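Protein SMG-7 (Caenorhabditis elegans, PDB 3ZHE) takes part in nonsense-mediated mRNA decay, forming with SMG-5 a heterodimer of 14-3-3-like domains whose arrangement is needed for efficient decay. Local coordinates at residues D36-V41 / K122-V127; G231-L236 / Q278-Y283; V244-I249 / K285-T290. All coordinates share one frame; numbering follows the deposited sequence.

Overall arrangement
From the N terminus, the chain forms interaction 1 first. It closes a long, largely helical loop by bringing helix 37-42 against the start of helix 122-142, in the N-terminal part of the all-helical fold. The other two contacts lie on the opposite side of the chain's centre, about 45 and 47 Å from interaction 1 between centres. Interaction 2 joins the end of helix 222-234 to helix 277-304. Interaction 3 joins the next helix, 243-253, to a later part of helix 277-304. Their segments alternate along the sequence, so these two loops cross. They touch through Tyr-283 and Leu-246, and their centres are 13 Å apart.

Interaction 1. Residues D36-V41 / K122-V127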
loop_
_atom_site.group_PDB
_atom_site.type_symbol
_atom_site.label_atom_id
_atom_site.label_comp_id
_atom_site.label_asym_id
_atom_site.label_seq_id
_atom_site.Cartn_x
_atom_site.Cartn_y
_atom_site.Cartn_z
ATOM N N ASP B 36 -9.943 8.298 -18.025
ATOM C CA ASP B 36 -9.819 9.659 -17.508
ATOM C C ASP B 36 -10.150 9.704 -16.016
ATOM O O ASP B 36 -11.244 10.118 -15.631
ATOM C CB ASP B 36 -10.746 10.600 -18.285
ATOM C CG ASP B 36 -10.365 12.063 -18.133
ATOM O OD1 ASP B 36 -9.860 12.448 -17.060
ATOM O OD2 ASP B 36 -10.577 12.830 -19.096
ATOM N N PHE B 37 -9.197 9.283 -15.186
ATOM C CA PHE B 37 -9.380 9.225 -13.734
ATOM C C PHE B 37 -9.828 10.561 -13.146
ATOM O O PHE B 37 -10.712 10.606 -12.291
ATOM C CB PHE B 37 -8.088 8.754 -13.057
ATOM C CG PHE B 37 -8.106 8.857 -11.556
ATOM C CD1 PHE B 37 -8.703 7.871 -10.788
ATOM C CD2 PHE B 37 -7.511 9.932 -10.912
ATOM C CE1 PHE B 37 -8.718 7.963 -9.406
ATOM C CE2 PHE B 37 -7.522 10.029 -9.532
ATOM C CZ PHE B 37 -8.124 9.043 -8.779
ATOM N N GLU B 38 -9.207 11.640 -13.614
ATOM C CA GLU B 38 -9.539 12.991 -13.170
ATOM C C GLU B 38 -11.029 13.294 -13.328
ATOM O O GLU B 38 -11.722 13.582 -12.349
ATOM C CB GLU B 38 -8.720 14.017 -13.955
ATOM C CG GLU B 38 -7.214 13.889 -13.788
ATOM C CD GLU B 38 -6.713 14.470 -12.478
ATOM O OE1 GLU B 38 -7.501 15.145 -11.782
ATOM O OE2 GLU B 38 -5.529 14.253 -12.146
ATOM N N THR B 39 -11.512 13.224 -14.565
ATOM C CA THR B 39 -12.909 13.513 -14.876
ATOM C C THR B 39 -13.846 12.514 -14.204
ATOM O O THR B 39 -14.967 12.855 -13.819
ATOM C CB THR B 39 -13.153 13.497 -16.400
ATOM O OG1 THR B 39 -12.248 14.404 -17.040
ATOM C CG2 THR B 39 -14.585 13.903 -16.727
ATOM N N ALA B 40 -13.375 11.279 -14.063
ATOM C CA ALA B 40 -14.155 10.225 -13.426
ATOM C C ALA B 40 -14.441 10.565 -11.967
ATOM O O ALA B 40 -15.576 10.445 -11.504
ATOM C CB ALA B 40 -13.436 8.891 -13.533
ATOM N N VAL B 41 -13.404 10.992 -11.251
ATOM C CA VAL B 41 -13.553 11.416 -9.864
ATOM C C VAL B 41 -14.344 12.721 -9.786
ATOM O O VAL B 41 -15.086 12.952 -8.830
ATOM C CB VAL B 41 -12.181 11.582 -9.174
ATOM C CG1 VAL B 41 -12.348 12.081 -7.747
ATOM C CG2 VAL B 41 -11.429 10.263 -9.187
ATOM N N LYS B 122 -4.705 17.150 -6.757
ATOM C CA LYS B 122 -4.580 16.172 -5.676
ATOM C C LYS B 122 -5.871 15.909 -4.904
ATOM O O LYS B 122 -6.007 14.868 -4.255
ATOM C CB LYS B 122 -3.472 16.595 -4.707
ATOM N N LYS B 123 -6.807 16.852 -4.964
ATOM C CA LYS B 123 -8.087 16.709 -4.275
ATOM C C LYS B 123 -8.791 15.433 -4.725
ATOM O O LYS B 123 -9.304 14.668 -3.902
ATOM C CB LYS B 123 -8.979 17.922 -4.542
ATOM N N ASN B 124 -8.792 15.213 -6.036
ATOM C CA ASN B 124 -9.362 14.010 -6.631
ATOM C C ASN B 124 -8.775 12.733 -6.043
ATOM O O ASN B 124 -9.509 11.831 -5.642
ATOM C CB ASN B 124 -9.154 14.020 -8.147
ATOM C CG ASN B 124 -9.837 15.190 -8.824
ATOM O OD1 ASN B 124 -10.948 15.574 -8.457
ATOM N ND2 ASN B 124 -9.174 15.767 -9.820
ATOM N N SER B 125 -7.448 12.666 -5.991
ATOM C CA SER B 125 -6.759 11.488 -5.473
ATOM C C SER B 125 -7.051 11.274 -3.993
ATOM O O SER B 125 -7.237 10.139 -3.550
ATOM C CB SER B 125 -5.249 11.595 -5.705
ATOM O OG SER B 125 -4.691 12.667 -4.966
ATOM N N ARG B 126 -7.091 12.365 -3.233
ATOM C CA ARG B 126 -7.385 12.284 -1.805
ATOM C C ARG B 126 -8.783 11.719 -1.561
ATOM O O ARG B 126 -8.944 10.706 -0.866
ATOM C CB ARG B 126 -7.234 13.658 -1.141
ATOM C CG ARG B 126 -7.402 13.641 0.372
ATOM C CD ARG B 126 -6.986 14.964 1.004
ATOM N NE ARG B 126 -5.604 15.312 0.682
ATOM C CZ ARG B 126 -4.544 14.873 1.354
ATOM N NH1 ARG B 126 -4.699 14.061 2.391
ATOM N NH2 ARG B 126 -3.324 15.243 0.987
ATOM N N VAL B 127 -9.787 12.369 -2.147
ATOM C CA VAL B 127 -11.174 11.932 -2.000
ATOM C C VAL B 127 -11.359 10.492 -2.480
ATOM O O VAL B 127 -12.025 9.691 -1.821
ATOM C CB VAL B 127 -12.146 12.854 -2.765
ATOM C CG1 VAL B 127 -13.574 12.349 -2.640
ATOM C CG2 VAL B 127 -12.041 14.282 -2.252
#
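Val-41 and Asn-124 form the tightly packed half of this contact. CG1 of Val-41 lies against the backbone of the other helix, 3.5 Å from Asn-124 O, and also touches Asn-124 CB at 3.8 Å. Val-41 CG1 is anti to its own nitrogen (chi1 178°), which aims this branch across the contact. The other branch, CG2, rests on one face of the Phe-37 ring, toward the rim. The edge of that ring meets the opposite helix, with Phe-37 CZ 4.3 Å from Ser-125 CA. Phe-128 and Tyr-93 pack round the same ring, so this side is buried.

The other side is polar and looser. Glu-38 and Asn-124 are partly exposed and cross at about a right angle. Asn-124 ND2 donates to Glu-38 OE1 at 2.7 Å. The bond is bent (131° at the hydrogen), and the carboxylate and amide planes are 71° apart. Glu-38 OE2 accepts from Lys-120 N, so both carboxylate oxygens are engaged. An alanine in place of Asn-124 would remove the amide and would probably leave Glu-38 OE1 without this donor, the carboxylate then relying on OE2 and Lys-120 N.

Helices 37-42 and 122-142 of the N-terminal part are thus joined by apolar packing on the buried side. On the outer side two neutral N-H donors, one side chain and one backbone, would help to hold the acid in place.

Interaction 2. Residues G231-L236 / Q278-Y283; sequences GRIHFL and QRAVEY
Arg-279 opens the second segment's share of the contact by reaching for the end of helix 222-234. Its chain leaves the backbone extended and bends at chi3 (62°), which carries the guanidinium to Leu-236. The carbonyl oxygen of Leu-236 lies at the edge of that group and in its plane, with Leu-236 O 2.8 Å from Arg-279 NH2. The Arg-279 side chain also touches Glu-238.

Ala-280 comes next, and its methyl points at the first segment. This is where the backbones come nearest, 5.3 Å between the CA atoms of Ile-233 and Ala-280. Ala-280 CB has Ile-233 O at 3.8 Å. Leu-236 CD2 touches the same Ala-280 CB at 3.9 Å, and Ile-233 CG2 packs beside it. The small side chain suits this close approach. Leu-270 of helix 257-270 touches Ile-233, Leu-236 and Ala-280.

One turn later, Tyr-283 offers its CB to Ile-233 CG1 at 4.2 Å. Its hydroxyl has a different task and is hydrogen-bonded to Ile-239 N, in the loop that follows helix 222-234.

Leu-236 sits where the helix ends. It has positive phi (56°) and is the C-prime residue of a Schellman motif. Within the region assigned to the Est1 DNA/RNA-binding family, the end of helix 222-234 thus packs by apolar contacts, mainly on Ala-280 and more lightly on Tyr-283 CB. The positive Arg-279 lies near the carbonyl end of that helix, where its charge would probably be favourable.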
loop_
_atom_site.group_PDB
_atom_site.type_symbol
_atom_site.label_atom_id
_atom_site.label_comp_id
_atom_site.label_asym_id
_atom_site.label_seq_id
_atom_site.Cartn_x
_atom_site.Cartn_y
_atom_site.Cartn_z
ATOM N N GLY B 231 -28.501 11.891 27.554
ATOM C CA GLY B 231 -29.758 11.368 27.057
ATOM C C GLY B 231 -30.950 12.064 27.683
ATOM O O GLY B 231 -31.934 12.349 27.004
ATOM N N ARG B 232 -30.864 12.342 28.981
ATOM C CA ARG B 232 -31.938 13.050 29.671
ATOM C C ARG B 232 -32.001 14.517 29.260
ATOM O O ARG B 232 -33.056 15.145 29.340
ATOM C CB ARG B 232 -31.797 12.930 31.190
ATOM C CG ARG B 232 -32.154 11.562 31.738
ATOM C CD ARG B 232 -32.513 11.638 33.212
ATOM N NE ARG B 232 -32.791 10.321 33.776
ATOM C CZ ARG B 232 -33.201 10.113 35.023
ATOM N NH1 ARG B 232 -33.387 11.140 35.842
ATOM N NH2 ARG B 232 -33.429 8.879 35.450
ATOM N N ILE B 233 -30.869 15.061 28.826
ATOM C CA ILE B 233 -30.838 16.422 28.302
ATOM C C ILE B 233 -31.541 16.472 26.950
ATOM O O ILE B 233 -32.341 17.371 26.682
ATOM C CB ILE B 233 -29.394 16.943 28.141
ATOM C CG1 ILE B 233 -28.714 17.084 29.503
ATOM C CG2 ILE B 233 -29.386 18.281 27.429
ATOM C CD1 ILE B 233 -27.280 17.556 29.413
ATOM N N HIS B 234 -31.241 15.487 26.108
ATOM C CA HIS B 234 -31.792 15.424 24.756
ATOM C C HIS B 234 -33.314 15.295 24.736
ATOM O O HIS B 234 -33.991 15.968 23.958
ATOM C CB HIS B 234 -31.172 14.254 23.990
ATOM C CG HIS B 234 -31.490 14.253 22.527
ATOM N ND1 HIS B 234 -30.626 14.757 21.579
ATOM C CD2 HIS B 234 -32.576 13.812 21.849
ATOM C CE1 HIS B 234 -31.166 14.624 20.380
ATOM N NE2 HIS B 234 -32.349 14.054 20.517
ATOM N N PHE B 235 -33.849 14.428 25.589
ATOM C CA PHE B 235 -35.285 14.166 25.609
ATOM C C PHE B 235 -36.036 15.064 26.585
ATOM O O PHE B 235 -37.183 14.782 26.938
ATOM C CB PHE B 235 -35.565 12.697 25.936
ATOM C CG PHE B 235 -35.169 11.747 24.847
ATOM C CD1 PHE B 235 -35.921 11.651 23.687
ATOM C CD2 PHE B 235 -34.052 10.941 24.983
ATOM C CE1 PHE B 235 -35.561 10.774 22.681
ATOM C CE2 PHE B 235 -33.687 10.062 23.982
ATOM C CZ PHE B 235 -34.443 9.978 22.829
ATOM N N LEU B 236 -35.382 16.141 27.013
ATOM C CA LEU B 236 -35.991 17.126 27.905
ATOM C C LEU B 236 -36.528 16.502 29.192
ATOM O O LEU B 236 -37.620 16.840 29.647
ATOM C CB LEU B 236 -37.104 17.892 27.182
ATOM C CG LEU B 236 -36.677 18.754 25.989
ATOM C CD1 LEU B 236 -37.890 19.318 25.265
ATOM C CD2 LEU B 236 -35.755 19.873 26.446
ATOM N N GLN B 278 -35.146 25.485 28.437
ATOM C CA GLN B 278 -34.415 26.321 29.382
ATOM C C GLN B 278 -33.705 25.465 30.427
ATOM O O GLN B 278 -32.518 25.659 30.709
ATOM C CB GLN B 278 -35.365 27.304 30.068
ATOM N N ARG B 279 -34.443 24.513 30.992
ATOM C CA ARG B 279 -33.907 23.607 32.000
ATOM C C ARG B 279 -32.750 22.786 31.441
ATOM O O ARG B 279 -31.686 22.677 32.063
ATOM C CB ARG B 279 -35.010 22.677 32.507
ATOM C CG ARG B 279 -34.559 21.702 33.575
ATOM C CD ARG B 279 -35.695 20.792 34.001
ATOM N NE ARG B 279 -36.179 19.966 32.900
ATOM C CZ ARG B 279 -37.158 19.074 33.011
ATOM N NH1 ARG B 279 -37.762 18.893 34.177
ATOM N NH2 ARG B 279 -37.535 18.363 31.957
ATOM N N ALA B 280 -32.964 22.214 30.259
ATOM C CA ALA B 280 -31.935 21.410 29.604
ATOM C C ALA B 280 -30.660 22.217 29.344
ATOM O O ALA B 280 -29.548 21.776 29.664
ATOM C CB ALA B 280 -32.469 20.825 28.306
ATOM N N VAL B 281 -30.834 23.405 28.772
ATOM C CA VAL B 281 -29.717 24.297 28.492
ATOM C C VAL B 281 -28.989 24.671 29.783
ATOM O O VAL B 281 -27.772 24.848 29.787
ATOM C CB VAL B 281 -30.182 25.566 27.730
ATOM C CG1 VAL B 281 -29.105 26.643 27.731
ATOM C CG2 VAL B 281 -30.574 25.211 26.303
ATOM N N GLU B 282 -29.733 24.766 30.883
ATOM C CA GLU B 282 -29.123 25.044 32.182
ATOM C C GLU B 282 -28.276 23.873 32.684
ATOM O O GLU B 282 -27.197 24.076 33.255
ATOM C CB GLU B 282 -30.187 25.406 33.220
ATOM C CG GLU B 282 -29.622 25.779 34.582
ATOM C CD GLU B 282 -28.847 27.086 34.563
ATOM O OE1 GLU B 282 -28.931 27.824 33.558
ATOM O OE2 GLU B 282 -28.154 27.375 35.560
ATOM N N TYR B 283 -28.773 22.654 32.488
ATOM C CA TYR B 283 -27.994 21.452 32.786
ATOM C C TYR B 283 -26.666 21.508 32.028
ATOM O O TYR B 283 -25.568 21.373 32.612
ATOM C CB TYR B 283 -28.765 20.200 32.361
ATOM C CG TYR B 283 -29.900 19.786 33.278
ATOM C CD1 TYR B 283 -29.728 19.729 34.655
ATOM C CD2 TYR B 283 -31.142 19.439 32.760
ATOM C CE1 TYR B 283 -30.761 19.344 35.490
ATOM C CE2 TYR B 283 -32.181 19.053 33.588
ATOM C CZ TYR B 283 -31.985 19.008 34.952
ATOM O OH TYR B 283 -33.013 18.625 35.782
#

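Interaction 3. Residues V244-I249 / K285-T290; sequences VHLQKI and KTIWCT
The amide of Gln-247 is the flat group that touches across this contact, with Thr-290 over one of its faces. Thr-290 OG1 is 3.5 Å from Gln-247 NE2, but the angle is poor and the pair is not hydrogen-bonded. Thr-290 CG2 lies on the oxygen side of the same face, 3.6 Å from Gln-247 OE1. The bend at chi2 (-71°) brings this amide back over the contact, although Gln-247 leaves its backbone pointing away. Thr-290 OG1 instead donates to Thr-286 O, one turn earlier in its own helix. That carbonyl also accepts the backbone N-H of Thr-290.

The apolar centre is Leu-246, whose two methyls divide the partners. CD1 of Leu-246 touches Thr-286 CB at 3.8 Å, while CD2 of Leu-246 meets Ile-287 CG1 at 3.7 Å. Leu-246 crosses both side chains at about a right angle. The end of Ile-287 continues to the next turn, where its CD1 lies 3.9 Å from Ile-249 CG2. Thr-286 OG1 is hydrogen-bonded to Glu-282 O, which leaves the methyl and CB of Thr-286 for the leucine.

The axes of segments 244-249 and 285-290 run in broadly the same direction, 38° apart and 8.2 Å at closest approach. Helix 222-234 packs on Ile-249 through Leu-225, Tyr-226 and Cys-229. Helix 257-270 meets Ile-287 through Leu-263. The contact therefore joins helices 243-253 and 277-304 inside an all-helical array, with both of these neighbours adding side chains to its core.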
loop_
_atom_site.group_PDB
_atom_site.type_symbol
_atom_site.label_atom_id
_atom_site.label_comp_id
_atom_site.label_asym_id
_atom_site.label_seq_id
_atom_site.Cartn_x
_atom_site.Cartn_y
_atom_site.Cartn_z
ATOM N N VAL B 244 -24.715 16.959 42.159
ATOM C CA VAL B 244 -23.567 16.070 42.315
ATOM C C VAL B 244 -23.179 15.411 40.990
ATOM O O VAL B 244 -22.015 15.455 40.570
ATOM C CB VAL B 244 -23.858 14.973 43.358
ATOM C CG1 VAL B 244 -22.584 14.223 43.715
ATOM C CG2 VAL B 244 -24.490 15.579 44.602
ATOM N N HIS B 245 -24.171 14.814 40.337
ATOM C CA HIS B 245 -23.968 14.113 39.073
ATOM C C HIS B 245 -23.382 15.017 37.989
ATOM O O HIS B 245 -22.375 14.675 37.369
ATOM C CB HIS B 245 -25.281 13.485 38.599
ATOM C CG HIS B 245 -25.729 12.329 39.437
ATOM N ND1 HIS B 245 -27.011 12.216 39.930
ATOM C CD2 HIS B 245 -25.061 11.233 39.869
ATOM C CE1 HIS B 245 -27.113 11.101 40.631
ATOM N NE2 HIS B 245 -25.945 10.485 40.608
ATOM N N LEU B 246 -24.009 16.169 37.774
ATOM C CA LEU B 246 -23.528 17.132 36.787
ATOM C C LEU B 246 -22.123 17.616 37.118
ATOM O O LEU B 246 -21.302 17.818 36.222
ATOM C CB LEU B 246 -24.467 18.332 36.694
ATOM C CG LEU B 246 -25.884 18.102 36.176
ATOM C CD1 LEU B 246 -26.598 19.434 36.058
ATOM C CD2 LEU B 246 -25.877 17.365 34.845
ATOM N N GLN B 247 -21.857 17.813 38.407
ATOM C CA GLN B 247 -20.531 18.228 38.854
ATOM C C GLN B 247 -19.471 17.211 38.448
ATOM O O GLN B 247 -18.505 17.550 37.757
ATOM C CB GLN B 247 -20.510 18.432 40.370
ATOM C CG GLN B 247 -20.864 19.838 40.813
ATOM C CD GLN B 247 -19.773 20.838 40.490
ATOM O OE1 GLN B 247 -18.613 20.470 40.304
ATOM N NE2 GLN B 247 -20.140 22.111 40.418
ATOM N N LYS B 248 -19.663 15.965 38.875
ATOM C CA LYS B 248 -18.720 14.894 38.561
ATOM C C LYS B 248 -18.542 14.737 37.051
ATOM O O LYS B 248 -17.420 14.585 36.552
ATOM C CB LYS B 248 -19.191 13.576 39.175
ATOM N N ILE B 249 -19.659 14.792 36.333
ATOM C CA ILE B 249 -19.654 14.657 34.881
ATOM C C ILE B 249 -18.836 15.747 34.204
ATOM O O ILE B 249 -18.055 15.465 33.303
ATOM C CB ILE B 249 -21.085 14.642 34.310
ATOM C CG1 ILE B 249 -21.741 13.292 34.586
ATOM C CG2 ILE B 249 -21.082 14.912 32.810
ATOM C CD1 ILE B 249 -23.086 13.139 33.942
ATOM N N LYS B 285 -25.216 24.031 30.826
ATOM C CA LYS B 285 -24.417 25.128 31.359
ATOM C C LYS B 285 -23.625 24.685 32.580
ATOM O O LYS B 285 -22.445 25.012 32.715
ATOM C CB LYS B 285 -25.312 26.315 31.722
ATOM N N THR B 286 -24.279 23.940 33.468
ATOM C CA THR B 286 -23.613 23.415 34.658
ATOM C C THR B 286 -22.416 22.548 34.279
ATOM O O THR B 286 -21.278 22.814 34.704
ATOM C CB THR B 286 -24.581 22.589 35.529
ATOM O OG1 THR B 286 -25.704 23.398 35.898
ATOM C CG2 THR B 286 -23.885 22.097 36.790
ATOM N N ILE B 287 -22.673 21.521 33.470
ATOM C CA ILE B 287 -21.601 20.616 33.038
ATOM C C ILE B 287 -20.450 21.370 32.368
ATOM O O ILE B 287 -19.278 21.223 32.744
ATOM C CB ILE B 287 -22.121 19.544 32.061
ATOM C CG1 ILE B 287 -23.177 18.671 32.739
ATOM C CG2 ILE B 287 -20.972 18.689 31.542
ATOM C CD1 ILE B 287 -23.709 17.565 31.855
ATOM N N TRP B 288 -20.812 22.181 31.380
ATOM C CA TRP B 288 -19.874 22.977 30.599
ATOM C C TRP B 288 -18.974 23.835 31.481
ATOM O O TRP B 288 -17.751 23.810 31.341
ATOM C CB TRP B 288 -20.652 23.875 29.639
ATOM C CG TRP B 288 -19.864 24.377 28.483
ATOM C CD1 TRP B 288 -19.132 25.525 28.428
ATOM C CD2 TRP B 288 -19.738 23.756 27.200
ATOM N NE1 TRP B 288 -18.551 25.655 27.189
ATOM C CE2 TRP B 288 -18.908 24.581 26.418
ATOM C CE3 TRP B 288 -20.243 22.579 26.640
ATOM C CZ2 TRP B 288 -18.574 24.268 25.103
ATOM C CZ3 TRP B 288 -19.907 22.270 25.335
ATOM C CH2 TRP B 288 -19.080 23.111 24.583
ATOM N N CYS B 289 -19.584 24.592 32.387
ATOM C CA CYS B 289 -18.831 25.474 33.274
ATOM C C CYS B 289 -17.915 24.707 34.222
ATOM O O CYS B 289 -16.774 25.120 34.456
ATOM C CB CYS B 289 -19.769 26.393 34.062
ATOM S SG CYS B 289 -20.428 27.773 33.101
ATOM N N THR B 290 -18.409 23.597 34.767
ATOM C CA THR B 290 -17.575 22.754 35.623
ATOM C C THR B 290 -16.320 22.302 34.872
ATOM O O THR B 290 -15.188 22.433 35.370
ATOM C CB THR B 290 -18.345 21.520 36.132
ATOM O OG1 THR B 290 -19.398 21.940 37.010
ATOM C CG2 THR B 290 -17.414 20.580 36.883
#